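Side-chain contacts in manganese lipoxygenase (Gaeumannomyces graminis, PDB 5FX8), which oxygenates linoleic and alpha-linolenic acids to 11S- and 13R-hydroperoxy fatty acids, using a catalytic manganese ion: residues 192-197 with 263-268; 237-242 with 246-251; 333-336 with 341-344. All coordinates share one frame; numbering follows the deposited sequence.

Overall arrangement
Contacts 1 and 2 are neighbours, their centres 12 Å apart, and both involve the five-stranded antiparallel sheet or its immediate surroundings. Contact 2 is the hairpin of strands 235-241 and 246-253; it lies, in sequence, between the two segments of contact 1, where helix 192-199 meets the turn leading from strand 261-262, at the edge of that sheet within this chain, to helix 268-305. The two touch where Thr263 and Pro264 lie against the backbone carbonyl of Leu250. Contact 3 follows later in the chain and joins the consecutive helices 328-336 and 342-346, its centre 41 Å from contact 1 and 37 Å from contact 2. It alone lies near the manganese centre.

Contact 1 (192-197 with 263-268); sequences SKVVKK and TPLDDK
Two residues of a type I beta turn, Thr263 and Leu265, pack against Val194 on helix 192-199. The meeting is wholly apolar and falls mainly on a single methyl group, Val194 CG1, which lies 3.6 Å from Thr263 CG2 and just as far from Leu265 CD1. Valine suits this place because its branch at CB puts a methyl group close to the helix surface: with CG1 anti to the backbone N (chi1 -166°), that methyl faces the turn, and the side chains of Thr263 and Leu265 run antiparallel past it. Leu265 reaches further along the helix. Its CD1 also comes to 4.0 Å from Lys197 CB, about one turn after Val194, so the lysine adds the carbon base of its side chain to the apolar patch while its amino end can stay at the surface.

The turn links strand 261-262, an edge strand of the five-stranded antiparallel sheet within this chain, to the long helix 268-305. Pro264 fits its second position, where the pyrrolidine ring holds phi near -60°, and the backbone bond from Asp266 N to Thr263 O (3.0 Å) closes it. Asp266 turns its carboxylate back to the start of the turn: OD1 accepts from Thr263 N on the anti side, 26° out of the carboxylate plane, while OD2 forms a salt bridge with Lys508, far along the chain. Thr263 is buried and also touches Leu198, as does Pro264, whereas Leu265 spreads over the more exposed margin of the contact.

Contact 2 (237-242 with 246-251); sequences LFYLDA and QFLPLA
Phe238 and Phe247 meet on a beta hairpin, strands 235-241 and 246-253, within the five-stranded antiparallel sheet. Their planes are nearly parallel, 11° apart, but slid so far that the rings barely overlap; Phe247 CZ instead approaches Phe238 CB at 3.5 Å. This side is tightly packed: Phe238 and Pro249 touch Ser165 of helix 161-166, Phe238 also touches Val215 on strand 212-216, and Phe247 meets Phe213 edge-to-face. Pro249, lacking an N-H, suits its non-hydrogen-bonded pairing with Phe238.

Helix 203-208 covers Leu237, Tyr239 and Leu250. Tyr239 CG sits between the backbone N and carbonyl carbon (chi1 82°), and the ring runs beside Leu248, CE1 to CB 3.8 Å. Leu250 CD1 comes to 4.0 Å from Tyr239 CD1.

The looser side is that of Gln246 and Leu248, both partly exposed. Leu248 turns its inner side to Tyr239, whereas Gln246 has a long polar side chain that suits an open margin. Asp241 N bonds Gln246 O; the return bond, Gln246 N to Asp241 O, is weak. The carboxylate of Asp241 is engaged within the turn itself, by Arg243 and Ser244.

At the other end a classic beta bulge sets Leu250 and Ala251 together opposite Leu237: Leu237 O accepts from Leu250 N at 2.8 Å and from Ala251 N at 3.3 Å.

Contact 3 (333-336 with 341-344); sequences GAVL and GFWD
Phe342 and Trp343 begin a short helix by giving their backbone N-H groups to the carbonyls of Val335 and Leu336. Phe342 N bonds Val335 O at 3.2 Å, nearly straight at 167° and in the carbonyl plane. Trp343 N bonds Leu336 O at 3.1 Å, on a lone pair of that oxygen. These two first-turn N-H groups, which have no acceptor in their own helix, thus find one directly; Asp344 N reaches Leu336 O through a water, which donates to that oxygen and accepts from Asp344 N at 2.8 Å. Gly341, at the N-cap position, suits the junction because a CB there would point at the carbonyl oxygens of Val335 and Leu336, where there is no room for it.

Side chains close over these bonds. Val335 runs alongside Phe342, its CB 3.9 Å from Phe342 CE2. Leu336 lies across Phe342; chi1 (-175°) and chi2 (49°) together bring its CD1 to 3.8 Å from Phe342 CB and 4.2 Å from Trp343 CB. The Leu336 side chain is also about 8 Å from the manganese ion and about 7 Å from the side chains of the metal ligands His290 and Asn482.

Further out, Asp344 holds the connecting loop through OD2 to Gly340 N, and Arg538 makes a cation-pi contact with Phe342. Phe342 also packs on Ala334 of the second subunit. Trp343 bonds Leu349 O through NE1, stacks on Phe347, and touches both helix 268-305, at Gln287 and Met288, and helix 351-363, at Ala351 and Ala354.

Contact 1 (192-197 with 263-268)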
# COMPACT_ATOMS: atom_id res chain seq x y z
N SER A 192 7.61 20.56 38.21
CA SER A 192 8.34 19.44 38.78
C SER A 192 7.50 18.65 39.78
O SER A 192 7.81 17.48 40.02
CB SER A 192 9.64 19.94 39.40
OG SER A 192 9.42 20.87 40.42
N LYS A 193 6.44 19.22 40.34
CA LYS A 193 5.58 18.41 41.20
C LYS A 193 4.82 17.39 40.39
O LYS A 193 4.61 16.25 40.83
CB LYS A 193 4.59 19.30 41.94
CG LYS A 193 5.13 19.99 43.16
CD LYS A 193 4.06 20.93 43.74
CE LYS A 193 2.70 20.23 43.86
NZ LYS A 193 1.58 21.14 44.25
N VAL A 194 4.40 17.79 39.19
CA VAL A 194 3.75 16.86 38.28
C VAL A 194 4.73 15.79 37.84
O VAL A 194 4.43 14.60 37.88
CB VAL A 194 3.18 17.63 37.07
CG1 VAL A 194 2.24 16.77 36.32
CG2 VAL A 194 2.48 18.87 37.52
N VAL A 195 5.94 16.21 37.45
CA VAL A 195 6.96 15.26 37.02
C VAL A 195 7.28 14.28 38.14
O VAL A 195 7.46 13.09 37.90
CB VAL A 195 8.21 15.99 36.52
CG1 VAL A 195 9.21 15.02 35.97
CG2 VAL A 195 7.85 16.99 35.47
N LYS A 196 7.35 14.76 39.37
CA LYS A 196 7.70 13.86 40.47
C LYS A 196 6.58 12.87 40.74
O LYS A 196 6.85 11.67 40.93
CB LYS A 196 8.02 14.67 41.72
CG LYS A 196 8.29 13.84 42.96
CD LYS A 196 9.64 13.19 42.89
CE LYS A 196 10.72 14.22 42.85
NZ LYS A 196 12.01 13.51 42.91
N LYS A 197 5.33 13.33 40.75
CA LYS A 197 4.25 12.37 40.99
C LYS A 197 4.06 11.39 39.83
O LYS A 197 3.52 10.31 40.04
CB LYS A 197 2.93 13.08 41.30
CG LYS A 197 2.96 13.88 42.58
CD LYS A 197 1.58 14.05 43.19
CE LYS A 197 0.60 14.55 42.19
NZ LYS A 197 -0.78 14.12 42.58
N THR A 263 -0.41 16.32 30.60
CA THR A 263 0.28 15.24 31.28
C THR A 263 -0.78 14.18 31.53
O THR A 263 -1.97 14.50 31.52
CB THR A 263 0.92 15.75 32.59
OG1 THR A 263 2.14 16.43 32.30
CG2 THR A 263 1.21 14.68 33.52
N PRO A 264 -0.39 12.91 31.71
CA PRO A 264 -1.37 11.92 32.19
C PRO A 264 -1.98 12.26 33.55
O PRO A 264 -2.87 11.54 34.00
CB PRO A 264 -0.57 10.63 32.25
CG PRO A 264 0.50 10.81 31.28
CD PRO A 264 0.83 12.27 31.22
N LEU A 265 -1.54 13.32 34.22
CA LEU A 265 -2.14 13.78 35.46
C LEU A 265 -3.19 14.86 35.26
O LEU A 265 -3.86 15.24 36.22
CB LEU A 265 -1.06 14.30 36.42
CG LEU A 265 -0.08 13.25 36.93
CD1 LEU A 265 0.78 13.87 37.98
CD2 LEU A 265 -0.82 12.03 37.46
N ASP A 266 -3.34 15.39 34.05
CA ASP A 266 -4.45 16.26 33.70
C ASP A 266 -5.76 15.49 33.81
O ASP A 266 -5.79 14.28 34.00
CB ASP A 266 -4.32 16.77 32.26
CG ASP A 266 -3.37 17.92 32.12
OD1 ASP A 266 -2.17 17.68 31.96
OD2 ASP A 266 -3.82 19.07 32.16
N ASP A 267 -6.86 16.22 33.65
CA ASP A 267 -8.15 15.56 33.55
C ASP A 267 -8.11 14.52 32.44
O ASP A 267 -7.38 14.65 31.47
CB ASP A 267 -9.27 16.58 33.28
CG ASP A 267 -9.54 17.51 34.47
OD1 ASP A 267 -8.70 17.54 35.41
OD2 ASP A 267 -10.56 18.24 34.47
N LYS A 268 -8.92 13.49 32.62
CA LYS A 268 -8.96 12.39 31.67
C LYS A 268 -9.16 12.89 30.24
O LYS A 268 -8.40 12.53 29.34
CB LYS A 268 -10.06 11.42 32.10
CG LYS A 268 -10.19 10.13 31.29
CD LYS A 268 -10.95 10.37 29.96
CE LYS A 268 -11.92 9.28 29.51
NZ LYS A 268 -12.91 9.82 28.50

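Contact 2 (237-242 with 246-251)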
# COMPACT_ATOMS: atom_id res chain seq x y z
N LEU A 237 7.00 14.37 24.89
CA LEU A 237 8.11 13.94 25.71
C LEU A 237 7.78 12.57 26.28
O LEU A 237 6.70 12.36 26.84
CB LEU A 237 8.36 14.92 26.83
CG LEU A 237 9.73 14.99 27.47
CD1 LEU A 237 10.77 15.23 26.44
CD2 LEU A 237 9.68 16.15 28.42
N PHE A 238 8.70 11.62 26.09
CA PHE A 238 8.52 10.26 26.56
C PHE A 238 9.70 9.87 27.43
O PHE A 238 10.76 10.47 27.36
CB PHE A 238 8.37 9.32 25.39
CG PHE A 238 7.28 9.69 24.47
CD1 PHE A 238 7.46 10.65 23.49
CD2 PHE A 238 6.07 9.05 24.55
CE1 PHE A 238 6.45 10.97 22.64
CE2 PHE A 238 5.06 9.36 23.70
CZ PHE A 238 5.24 10.32 22.75
N TYR A 239 9.50 8.87 28.28
CA TYR A 239 10.60 8.45 29.13
C TYR A 239 10.58 6.95 29.34
O TYR A 239 9.56 6.29 29.21
CB TYR A 239 10.59 9.16 30.49
CG TYR A 239 9.67 8.60 31.54
CD1 TYR A 239 8.31 8.67 31.39
CD2 TYR A 239 10.16 8.05 32.71
CE1 TYR A 239 7.46 8.20 32.35
CE2 TYR A 239 9.32 7.57 33.68
CZ TYR A 239 7.96 7.65 33.49
OH TYR A 239 7.08 7.19 34.41
N LEU A 240 11.74 6.41 29.66
CA LEU A 240 11.87 5.02 30.04
C LEU A 240 11.82 4.93 31.56
O LEU A 240 12.66 5.51 32.25
CB LEU A 240 13.16 4.44 29.47
CG LEU A 240 13.37 2.94 29.61
CD1 LEU A 240 12.15 2.17 29.14
CD2 LEU A 240 14.57 2.55 28.79
N ASP A 241 10.81 4.24 32.09
CA ASP A 241 10.58 4.19 33.53
C ASP A 241 11.34 3.04 34.16
O ASP A 241 11.08 1.88 33.84
CB ASP A 241 9.09 4.04 33.86
CG ASP A 241 8.79 4.19 35.35
OD1 ASP A 241 9.56 4.82 36.11
OD2 ASP A 241 7.74 3.70 35.76
N ALA A 242 12.23 3.37 35.09
CA ALA A 242 12.93 2.33 35.83
C ALA A 242 11.99 1.52 36.71
O ALA A 242 12.28 0.36 36.99
CB ALA A 242 14.03 2.95 36.68
N GLN A 246 9.36 0.34 31.22
CA GLN A 246 8.43 0.60 30.14
C GLN A 246 8.65 1.99 29.58
O GLN A 246 8.92 2.94 30.32
CB GLN A 246 7.01 0.43 30.62
CG GLN A 246 6.58 -1.01 30.74
CD GLN A 246 5.12 -1.08 31.07
OE1 GLN A 246 4.60 -0.19 31.73
NE2 GLN A 246 4.45 -2.14 30.61
N PHE A 247 8.56 2.09 28.25
CA PHE A 247 8.61 3.35 27.53
C PHE A 247 7.24 4.02 27.62
O PHE A 247 6.23 3.43 27.23
CB PHE A 247 9.01 3.07 26.08
CG PHE A 247 9.15 4.28 25.24
CD1 PHE A 247 10.27 5.05 25.30
CD2 PHE A 247 8.16 4.63 24.37
CE1 PHE A 247 10.39 6.15 24.53
CE2 PHE A 247 8.30 5.74 23.60
CZ PHE A 247 9.42 6.49 23.69
N LEU A 248 7.18 5.24 28.14
CA LEU A 248 5.91 5.81 28.56
C LEU A 248 5.77 7.27 28.17
O LEU A 248 6.76 7.97 27.95
CB LEU A 248 5.75 5.67 30.09
CG LEU A 248 5.41 4.31 30.69
CD1 LEU A 248 5.31 4.47 32.16
CD2 LEU A 248 4.11 3.81 30.18
N PRO A 249 4.54 7.76 28.07
CA PRO A 249 4.34 9.19 27.84
C PRO A 249 4.57 10.01 29.09
O PRO A 249 4.25 9.61 30.20
CB PRO A 249 2.86 9.27 27.41
CG PRO A 249 2.22 8.16 28.09
CD PRO A 249 3.25 7.05 28.16
N LEU A 250 5.15 11.19 28.88
CA LEU A 250 5.38 12.12 29.98
C LEU A 250 4.56 13.40 29.80
O LEU A 250 3.69 13.67 30.61
CB LEU A 250 6.88 12.42 30.12
CG LEU A 250 7.33 12.91 31.50
CD1 LEU A 250 8.80 12.66 31.76
CD2 LEU A 250 7.05 14.36 31.66
N ALA A 251 4.80 14.18 28.75
CA ALA A 251 4.07 15.42 28.57
C ALA A 251 3.84 15.67 27.08
O ALA A 251 4.52 15.11 26.23
CB ALA A 251 4.81 16.60 29.20

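Contact 3 (333-336 with 341-344)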
# COMPACT_ATOMS: atom_id res chain seq x y z
N GLY A 333 -0.22 13.79 -7.66
CA GLY A 333 -0.46 15.16 -8.05
C GLY A 333 -1.82 15.39 -8.68
O GLY A 333 -2.36 16.49 -8.59
N ALA A 334 -2.38 14.38 -9.32
CA ALA A 334 -3.63 14.60 -10.03
C ALA A 334 -4.86 14.37 -9.16
O ALA A 334 -5.89 14.99 -9.40
CB ALA A 334 -3.70 13.69 -11.27
N VAL A 335 -4.79 13.51 -8.15
CA VAL A 335 -5.99 13.25 -7.36
C VAL A 335 -5.77 13.40 -5.88
O VAL A 335 -6.74 13.52 -5.12
CB VAL A 335 -6.59 11.85 -7.66
CG1 VAL A 335 -6.95 11.73 -9.11
CG2 VAL A 335 -5.65 10.79 -7.29
N LEU A 336 -4.55 13.40 -5.38
CA LEU A 336 -4.37 13.42 -3.94
C LEU A 336 -4.07 14.82 -3.42
O LEU A 336 -4.76 15.31 -2.53
CB LEU A 336 -3.24 12.46 -3.56
CG LEU A 336 -2.96 12.25 -2.08
CD1 LEU A 336 -4.25 11.96 -1.38
CD2 LEU A 336 -1.99 11.10 -1.94
N GLY A 341 -8.56 17.71 -3.68
CA GLY A 341 -8.39 16.29 -3.80
C GLY A 341 -8.58 15.62 -2.46
O GLY A 341 -9.03 16.21 -1.48
N PHE A 342 -8.18 14.36 -2.42
CA PHE A 342 -8.49 13.51 -1.28
C PHE A 342 -7.81 14.00 -0.02
O PHE A 342 -8.36 13.86 1.09
CB PHE A 342 -8.07 12.10 -1.57
CG PHE A 342 -8.78 11.50 -2.71
CD1 PHE A 342 -10.15 11.43 -2.72
CD2 PHE A 342 -8.08 10.98 -3.77
CE1 PHE A 342 -10.80 10.85 -3.75
CE2 PHE A 342 -8.75 10.39 -4.81
CZ PHE A 342 -10.11 10.35 -4.80
N TRP A 343 -6.62 14.57 -0.15
CA TRP A 343 -5.98 15.13 1.02
C TRP A 343 -6.82 16.26 1.58
O TRP A 343 -7.22 16.22 2.75
CB TRP A 343 -4.55 15.60 0.72
CG TRP A 343 -3.87 16.20 1.95
CD1 TRP A 343 -3.94 17.49 2.35
CD2 TRP A 343 -3.06 15.52 2.92
NE1 TRP A 343 -3.23 17.67 3.51
CE2 TRP A 343 -2.67 16.49 3.88
CE3 TRP A 343 -2.60 14.21 3.07
CZ2 TRP A 343 -1.85 16.18 4.97
CZ3 TRP A 343 -1.80 13.90 4.16
CH2 TRP A 343 -1.42 14.88 5.09
N ASP A 344 -7.14 17.25 0.74
CA ASP A 344 -7.93 18.40 1.19
C ASP A 344 -9.24 17.95 1.80
O ASP A 344 -9.66 18.47 2.83
CB ASP A 344 -8.20 19.37 0.04
CG ASP A 344 -7.04 20.31 -0.23
OD1 ASP A 344 -6.21 20.53 0.68
OD2 ASP A 344 -6.97 20.83 -1.36
O HOH W 1 -5.76 17.62 -1.65